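Replication initiator protein (Staphylococcus aureus subsp. aureus, PDB 4PTA) probably binds the origin DNA of staphylococcal multiresistance plasmids and assembles there to initiate plasmid replication. Local coordinates at residues A[17-20]-A[21-25]; A[49-53]-A[54-58]; A[87-91]-A[92-96]. One frame throughout, in Å; residues are numbered along the deposited sequence.

Interaction 1: residues A[17-20]-A[21-25]; sequences YQLP and KVFFT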
loop_
_atom_site.group_PDB
_atom_site.type_symbol
_atom_site.label_atom_id
_atom_site.label_comp_id
_atom_site.label_asym_id
_atom_site.label_seq_id
_atom_site.Cartn_x
_atom_site.Cartn_y
_atom_site.Cartn_z
ATOM N N TYR A 17 9.407 -3.512 -2.471
ATOM C CA TYR A 17 10.131 -2.753 -1.464
ATOM C C TYR A 17 9.725 -1.303 -1.659
ATOM O O TYR A 17 9.444 -0.882 -2.781
ATOM C CB TYR A 17 11.637 -2.916 -1.630
ATOM C CG TYR A 17 12.122 -4.318 -1.347
ATOM C CD1 TYR A 17 12.739 -5.084 -2.338
ATOM C CD2 TYR A 17 11.958 -4.881 -0.087
ATOM C CE1 TYR A 17 13.184 -6.371 -2.070
ATOM C CE2 TYR A 17 12.393 -6.163 0.185
ATOM C CZ TYR A 17 13.002 -6.903 -0.805
ATOM O OH TYR A 17 13.430 -8.177 -0.519
ATOM N N GLN A 18 9.669 -0.542 -0.574
ATOM C CA GLN A 18 9.189 0.831 -0.656
ATOM C C GLN A 18 10.328 1.846 -0.698
ATOM O O GLN A 18 11.039 2.037 0.287
ATOM C CB GLN A 18 8.235 1.132 0.497
ATOM C CG GLN A 18 6.918 0.379 0.408
ATOM C CD GLN A 18 5.934 0.802 1.482
ATOM O OE1 GLN A 18 6.146 0.553 2.670
ATOM N NE2 GLN A 18 4.850 1.452 1.071
ATOM N N LEU A 19 10.495 2.485 -1.854
ATOM C CA LEU A 19 11.505 3.525 -2.044
ATOM C C LEU A 19 10.925 4.903 -1.742
ATOM O O LEU A 19 10.073 5.393 -2.472
ATOM C CB LEU A 19 12.004 3.515 -3.489
ATOM C CG LEU A 19 13.390 2.971 -3.830
ATOM C CD1 LEU A 19 13.673 3.222 -5.302
ATOM C CD2 LEU A 19 14.450 3.618 -2.970
ATOM N N PRO A 20 11.389 5.537 -0.657
ATOM C CA PRO A 20 10.944 6.905 -0.370
ATOM C C PRO A 20 11.179 7.815 -1.569
ATOM O O PRO A 20 12.306 7.909 -2.057
ATOM C CB PRO A 20 11.850 7.322 0.788
ATOM C CG PRO A 20 12.190 6.043 1.466
ATOM C CD PRO A 20 12.299 5.019 0.374
ATOM N N LYS A 21 10.123 8.469 -2.042
ATOM C CA LYS A 21 10.235 9.360 -3.189
ATOM C C LYS A 21 11.089 10.582 -2.861
ATOM O O LYS A 21 11.640 11.221 -3.757
ATOM C CB LYS A 21 8.855 9.812 -3.666
ATOM C CG LYS A 21 7.994 8.713 -4.261
ATOM C CD LYS A 21 6.693 9.285 -4.800
ATOM C CE LYS A 21 5.731 8.196 -5.209
ATOM N NZ LYS A 21 4.497 8.786 -5.795
ATOM N N VAL A 22 11.191 10.914 -1.578
ATOM C CA VAL A 22 11.994 12.060 -1.175
ATOM C C VAL A 22 13.473 11.796 -1.455
ATOM O O VAL A 22 14.264 12.728 -1.570
ATOM C CB VAL A 22 11.769 12.447 0.306
ATOM C CG1 VAL A 22 12.172 11.310 1.231
ATOM C CG2 VAL A 22 12.539 13.708 0.641
ATOM N N PHE A 23 13.842 10.524 -1.590
ATOM C CA PHE A 23 15.211 10.174 -1.958
ATOM C C PHE A 23 15.577 10.736 -3.334
ATOM O O PHE A 23 16.722 10.630 -3.766
ATOM C CB PHE A 23 15.417 8.654 -1.954
ATOM C CG PHE A 23 15.560 8.054 -0.582
ATOM C CD1 PHE A 23 15.429 8.835 0.551
ATOM C CD2 PHE A 23 15.833 6.702 -0.430
ATOM C CE1 PHE A 23 15.561 8.278 1.814
ATOM C CE2 PHE A 23 15.971 6.140 0.827
ATOM C CZ PHE A 23 15.833 6.929 1.950
ATOM N N PHE A 24 14.606 11.331 -4.017
ATOM C CA PHE A 24 14.808 11.772 -5.389
ATOM C C PHE A 24 14.431 13.238 -5.586
ATOM O O PHE A 24 14.311 13.714 -6.713
ATOM C CB PHE A 24 14.030 10.862 -6.347
ATOM C CG PHE A 24 14.398 9.408 -6.219
ATOM C CD1 PHE A 24 13.803 8.612 -5.255
ATOM C CD2 PHE A 24 15.357 8.847 -7.044
ATOM C CE1 PHE A 24 14.151 7.291 -5.123
ATOM C CE2 PHE A 24 15.705 7.524 -6.918
ATOM C CZ PHE A 24 15.103 6.745 -5.956
ATOM N N THR A 25 14.260 13.957 -4.481
ATOM C CA THR A 25 13.948 15.381 -4.540
ATOM C C THR A 25 14.795 16.177 -3.543
ATOM O O THR A 25 15.239 17.286 -3.837
ATOM C CB THR A 25 12.449 15.649 -4.278
ATOM O OG1 THR A 25 12.078 15.108 -3.006
ATOM C CG2 THR A 25 11.591 15.008 -5.356
#

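Interaction 2: residues A[49-53]-A[54-58]; sequences LSIKN and NWIDT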
loop_
_atom_site.group_PDB
_atom_site.type_symbol
_atom_site.label_atom_id
_atom_site.label_comp_id
_atom_site.label_asym_id
_atom_site.label_seq_id
_atom_site.Cartn_x
_atom_site.Cartn_y
_atom_site.Cartn_z
ATOM N N LEU A 49 9.423 -7.767 10.911
ATOM C CA LEU A 49 10.214 -8.850 11.474
ATOM C C LEU A 49 10.717 -8.447 12.857
ATOM O O LEU A 49 10.474 -9.144 13.837
ATOM C CB LEU A 49 11.395 -9.195 10.563
ATOM C CG LEU A 49 11.127 -10.058 9.331
ATOM C CD1 LEU A 49 12.332 -10.060 8.406
ATOM C CD2 LEU A 49 10.755 -11.473 9.741
ATOM N N SER A 50 11.409 -7.313 12.931
ATOM C CA SER A 50 12.007 -6.863 14.183
ATOM C C SER A 50 10.998 -6.871 15.324
ATOM O O SER A 50 11.328 -7.244 16.446
ATOM C CB SER A 50 12.628 -5.475 14.022
ATOM O OG SER A 50 13.671 -5.496 13.062
ATOM N N ILE A 51 9.769 -6.462 15.031
ATOM C CA ILE A 51 8.700 -6.485 16.025
ATOM C C ILE A 51 8.476 -7.909 16.535
ATOM O O ILE A 51 8.281 -8.130 17.730
ATOM C CB ILE A 51 7.386 -5.926 15.448
ATOM C CG1 ILE A 51 7.582 -4.480 14.990
ATOM C CG2 ILE A 51 6.267 -6.020 16.475
ATOM C CD1 ILE A 51 6.354 -3.875 14.338
ATOM N N LYS A 52 8.509 -8.869 15.617
ATOM C CA LYS A 52 8.366 -10.279 15.965
ATOM C C LYS A 52 9.547 -10.765 16.797
ATOM O O LYS A 52 9.365 -11.430 17.816
ATOM C CB LYS A 52 8.226 -11.128 14.700
ATOM C CG LYS A 52 8.343 -12.620 14.942
ATOM C CD LYS A 52 8.486 -13.360 13.627
ATOM C CE LYS A 52 8.923 -14.795 13.842
ATOM N NZ LYS A 52 9.378 -15.413 12.564
ATOM N N ASN A 53 10.759 -10.428 16.362
ATOM C CA ASN A 53 11.961 -10.733 17.130
ATOM C C ASN A 53 12.008 -9.914 18.417
ATOM O O ASN A 53 12.988 -9.953 19.158
ATOM C CB ASN A 53 13.223 -10.466 16.305
ATOM C CG ASN A 53 13.283 -11.297 15.040
ATOM O OD1 ASN A 53 12.546 -12.273 14.888
ATOM N ND2 ASN A 53 14.171 -10.918 14.123
ATOM N N ASN A 54 10.938 -9.167 18.666
ATOM C CA ASN A 54 10.844 -8.295 19.829
ATOM C C ASN A 54 12.014 -7.310 19.923
ATOM O O ASN A 54 12.394 -6.877 21.011
ATOM C CB ASN A 54 10.714 -9.120 21.111
ATOM C CG ASN A 54 10.040 -8.351 22.231
ATOM O OD1 ASN A 54 8.813 -8.229 22.265
ATOM N ND2 ASN A 54 10.839 -7.830 23.156
ATOM N N TRP A 55 12.574 -6.962 18.768
ATOM C CA TRP A 55 13.629 -5.962 18.690
ATOM C C TRP A 55 13.043 -4.569 18.852
ATOM O O TRP A 55 13.130 -3.736 17.950
ATOM C CB TRP A 55 14.368 -6.071 17.359
ATOM C CG TRP A 55 15.127 -7.343 17.215
ATOM C CD1 TRP A 55 15.301 -8.304 18.165
ATOM C CD2 TRP A 55 15.817 -7.806 16.045
ATOM N NE1 TRP A 55 16.057 -9.335 17.665
ATOM C CE2 TRP A 55 16.385 -9.052 16.365
ATOM C CE3 TRP A 55 16.006 -7.283 14.763
ATOM C CZ2 TRP A 55 17.131 -9.788 15.448
ATOM C CZ3 TRP A 55 16.749 -8.016 13.855
ATOM C CH2 TRP A 55 17.302 -9.253 14.201
ATOM N N ILE A 56 12.441 -4.335 20.010
ATOM C CA ILE A 56 11.849 -3.048 20.337
ATOM C C ILE A 56 12.469 -2.533 21.634
ATOM O O ILE A 56 12.483 -3.240 22.643
ATOM C CB ILE A 56 10.325 -3.186 20.522
ATOM C CG1 ILE A 56 9.681 -3.752 19.255
ATOM C CG2 ILE A 56 9.703 -1.851 20.900
ATOM C CD1 ILE A 56 8.219 -4.118 19.424
ATOM N N ASP A 57 12.988 -1.310 21.611
ATOM C CA ASP A 57 13.603 -0.744 22.808
ATOM C C ASP A 57 12.566 -0.251 23.819
ATOM O O ASP A 57 11.365 -0.446 23.638
ATOM C CB ASP A 57 14.620 0.355 22.457
ATOM C CG ASP A 57 13.967 1.658 22.032
ATOM O OD1 ASP A 57 14.627 2.444 21.320
ATOM O OD2 ASP A 57 12.805 1.906 22.412
ATOM N N THR A 58 13.048 0.395 24.877
ATOM C CA THR A 58 12.211 0.797 26.006
ATOM C C THR A 58 11.162 1.838 25.636
ATOM O O THR A 58 10.119 1.940 26.284
ATOM C CB THR A 58 13.065 1.385 27.142
ATOM O OG1 THR A 58 14.324 0.706 27.199
ATOM C CG2 THR A 58 12.342 1.252 28.473
#

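Interaction 3: residues A[87-91]-A[92-96]; sequences KELEN and VDLLI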
loop_
_atom_site.group_PDB
_atom_site.type_symbol
_atom_site.label_atom_id
_atom_site.label_comp_id
_atom_site.label_asym_id
_atom_site.label_seq_id
_atom_site.Cartn_x
_atom_site.Cartn_y
_atom_site.Cartn_z
ATOM N N LYS A 87 27.824 3.944 6.176
ATOM C CA LYS A 87 28.439 5.257 6.291
ATOM C C LYS A 87 27.638 6.305 5.535
ATOM O O LYS A 87 27.524 7.450 5.974
ATOM C CB LYS A 87 29.884 5.227 5.784
ATOM C CG LYS A 87 30.836 4.478 6.701
ATOM C CD LYS A 87 32.255 4.463 6.160
ATOM C CE LYS A 87 33.158 3.617 7.044
ATOM N NZ LYS A 87 34.519 3.448 6.471
ATOM N N GLU A 88 27.083 5.903 4.398
ATOM C CA GLU A 88 26.287 6.808 3.578
ATOM C C GLU A 88 24.969 7.166 4.250
ATOM O O GLU A 88 24.573 8.329 4.264
ATOM C CB GLU A 88 26.021 6.189 2.208
ATOM C CG GLU A 88 26.713 6.904 1.072
ATOM C CD GLU A 88 26.453 6.247 -0.264
ATOM O OE1 GLU A 88 26.312 5.005 -0.298
ATOM O OE2 GLU A 88 26.386 6.971 -1.279
ATOM N N LEU A 89 24.294 6.163 4.804
ATOM C CA LEU A 89 22.992 6.377 5.423
ATOM C C LEU A 89 23.119 7.168 6.724
ATOM O O LEU A 89 22.280 8.015 7.019
ATOM C CB LEU A 89 22.262 5.050 5.662
ATOM C CG LEU A 89 21.933 4.180 4.440
ATOM C CD1 LEU A 89 21.269 2.874 4.876
ATOM C CD2 LEU A 89 21.062 4.917 3.431
ATOM N N GLU A 90 24.171 6.894 7.492
ATOM C CA GLU A 90 24.422 7.612 8.743
ATOM C C GLU A 90 24.751 9.083 8.499
ATOM O O GLU A 90 24.299 9.961 9.231
ATOM C CB GLU A 90 25.548 6.941 9.535
ATOM C CG GLU A 90 25.198 5.550 10.035
ATOM C CD GLU A 90 26.349 4.874 10.755
ATOM O OE1 GLU A 90 26.156 4.447 11.912
ATOM O OE2 GLU A 90 27.442 4.761 10.160
ATOM N N ASN A 91 25.535 9.339 7.460
ATOM C CA ASN A 91 25.916 10.692 7.087
ATOM C C ASN A 91 24.702 11.584 6.832
ATOM O O ASN A 91 24.784 12.806 6.959
ATOM C CB ASN A 91 26.831 10.657 5.856
ATOM C CG ASN A 91 27.391 12.022 5.497
ATOM O OD1 ASN A 91 28.307 12.522 6.150
ATOM N ND2 ASN A 91 26.852 12.626 4.445
ATOM N N VAL A 92 23.576 10.968 6.480
ATOM C CA VAL A 92 22.346 11.710 6.202
ATOM C C VAL A 92 21.263 11.461 7.251
ATOM O O VAL A 92 20.094 11.784 7.036
ATOM C CB VAL A 92 21.791 11.392 4.797
ATOM C CG1 VAL A 92 22.590 12.119 3.733
ATOM C CG2 VAL A 92 21.793 9.889 4.546
ATOM N N ASP A 93 21.660 10.886 8.383
ATOM C CA ASP A 93 20.744 10.628 9.495
ATOM C C ASP A 93 19.598 9.690 9.121
ATOM O O ASP A 93 18.481 9.829 9.618
ATOM C CB ASP A 93 20.186 11.942 10.052
ATOM C CG ASP A 93 21.254 12.799 10.707
ATOM O OD1 ASP A 93 22.140 12.236 11.385
ATOM O OD2 ASP A 93 21.207 14.035 10.539
ATOM N N LEU A 94 19.884 8.735 8.244
ATOM C CA LEU A 94 18.895 7.748 7.830
ATOM C C LEU A 94 19.111 6.453 8.601
ATOM O O LEU A 94 18.291 5.542 8.547
ATOM C CB LEU A 94 19.006 7.492 6.329
ATOM C CG LEU A 94 17.822 7.863 5.437
ATOM C CD1 LEU A 94 17.061 9.068 5.963
ATOM C CD2 LEU A 94 18.305 8.097 4.010
ATOM N N LEU A 95 20.224 6.388 9.327
ATOM C CA LEU A 95 20.573 5.203 10.104
ATOM C C LEU A 95 21.357 5.603 11.351
ATOM O O LEU A 95 22.146 6.548 11.321
ATOM C CB LEU A 95 21.391 4.231 9.242
ATOM C CG LEU A 95 21.625 2.787 9.702
ATOM C CD1 LEU A 95 22.269 1.982 8.586
ATOM C CD2 LEU A 95 22.482 2.715 10.949
ATOM N N ILE A 96 21.134 4.887 12.447
ATOM C CA ILE A 96 21.916 5.084 13.663
ATOM C C ILE A 96 22.504 3.764 14.143
ATOM O O ILE A 96 21.770 2.823 14.439
ATOM C CB ILE A 96 21.070 5.685 14.800
ATOM C CG1 ILE A 96 20.667 7.120 14.467
ATOM C CG2 ILE A 96 21.842 5.657 16.108
ATOM C CD1 ILE A 96 19.923 7.817 15.587
#

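Interaction 1: residues A[17-20]-A[21-25]
With CG turned opposite its own carbonyl carbon (chi1 -77°), Phe23 swings its ring back over Pro20, and a similar first torsion in Phe24 (chi1 -57°) sends the second ring toward Leu19. Pro20 and Phe23 lie side by side and point the same way. The pyrrolidine covers one face of the Phe23 ring in a CH-pi contact: Pro20 CB sits 3.9 Å from the Phe23 ring centroid, nearly on the ring normal, while Pro20 CG continues the overlap at 3.8 Å from Phe23 CZ. Leu19 meets Phe24 differently, the two side chains crossing at about a right angle, with Leu19 CD1 3.9 Å from Phe24 CZ. Pro20 O approaches the Phe24 ring at its edge, 3.6 Å from Phe24 CD1. Two residues after Pro20, Val22 CG1 rests 4.0 Å from Pro20 CB.

The backbone here leaves strand 16-20 directly into a short 3-10 turn at 21-23, within the N-terminal family region of RepA, which belongs to the helix-turn-helix clan. One hydrogen bond closes the turn: Phe23 N donates to Pro20 O at 3.1 Å, and the donor stands well above the carbonyl plane. This bond and the proline-phenylalanine overlap join the same two residues.

Tyr17, Leu19 and Pro20 pair antiparallel with a strand of the second subunit, so the sheet continues across the interface. Lys21, its chain extended, forms salt bridges through NZ with Asp45 of that subunit and with Glu127 of its own chain. Tyr40 of helix 34-44 meets the Phe23 ring edge-to-face, and Lys37 of that helix makes a cation-pi contact with Phe24.

Interaction 2: residues A[49-53]-A[54-58]
Ring packing comes first: Asn53 and Trp55 lie side by side and point the same way, and Asn53 CB sits over one face of the indole. The distance from Asn53 CB to the centroid of the Trp55 five-membered ring is 3.4 Å, a CH-pi contact nearly on the normal of that ring, and so toward one rim of the whole indole. Both residues turn CG opposite their carbonyl carbons (chi1 -60° for Asn53 and -66° for Trp55), which leaves the asparagine side chain alongside the indole. Ser50 reaches the six-membered part of the indole, with Ser50 OG 3.4 Å from Trp55 CE3.

Among backbone hydrogen bonds, Trp55 N donates to Ser50 O at 2.7 Å, and a weak bond, its donor less surely placed, seems to run from Asn54 N to Ile51 O. The positive phi of Asn54 and the bond from Trp55 N mark a Schellman motif at the end of helix 47-52, to which the weak bond would be the second. Trp55 is then the centre of an inverse gamma turn, bridged by a weak bond from Ile56 N to Asn54 O, and the chain proceeds without regular structure toward helix 68-74.

The isoleucines make an apolar contact, their side chains crossing at a slant; Ile51 CG2 lies 4.0 Å from Ile56 CD1. The third subunit packs on this pair, Asn11 of that chain against Ile51 and Val8 of that chain against Ile56.

Residues beyond the turn add polar and aromatic partners. Ser50 OG is hydrogen-bonded to Tyr63 O, Tyr66 meets the Trp55 ring edge-to-face, and Lys52 NZ forms a salt bridge with Glu129 of the second subunit.

Interaction 3: residues A[87-91]-A[92-96]
Leu89 O receives Val92 N and Leu94 N from opposite faces of its carbonyl plane, at the Schellman motif that ends helix 79-91. The bond from Leu94 N is the shorter and straighter of the two, 2.8 Å to Leu89 O with an N-H...O angle of 160°. Asp93, the C-prime residue with positive phi, completes the motif by donating from its N to Glu90 O at 2.9 Å. The chain then reverses so that Leu95, at the start of strand 95-97, comes back against the last turn of the helix.

Around this backbone core, Leu89 CB meets Leu95 CB at 3.8 Å and Leu94 CB at 4.1 Å, while the aliphatic part of Glu90 lies across Leu95. Glu90 CG is 4.0 Å from Leu95 CD2, and between helix and strand Glu90 CA makes a CA-H...O contact with Leu95 O at 3.6 Å.

Farther out, Tyr40 of helix 34-44 packs on Leu94, Ala36 touches Leu89, and Leu108 of the neighbouring strand covers Leu95. Glu90 OE1 takes a hydrogen bond from Gln97 NE2, which probably helps keep the carboxylate beside strand 95-97.

Interaction 1 is buried, interaction 3 partly buried and interaction 2 at the surface. Interactions 2 and 3 both end a helix with a Schellman motif; interaction 2 leads into an irregular loop, where an indole is packed by Asn53 CB, and interaction 3 into strand 95-97, where Leu95 packs back on Leu89 of the helix. Interaction 1 instead turns the chain from strand to 3-10 segment through proline and phenylalanine. It touches interaction 3 directly, Phe23 CZ lying 3.4 Å from Leu94 CD2, whereas interaction 2 stays about 9 Å from either at the nearest atoms. Interactions 1 and 2, on opposite sides of the chain's centre, both meet the second subunit.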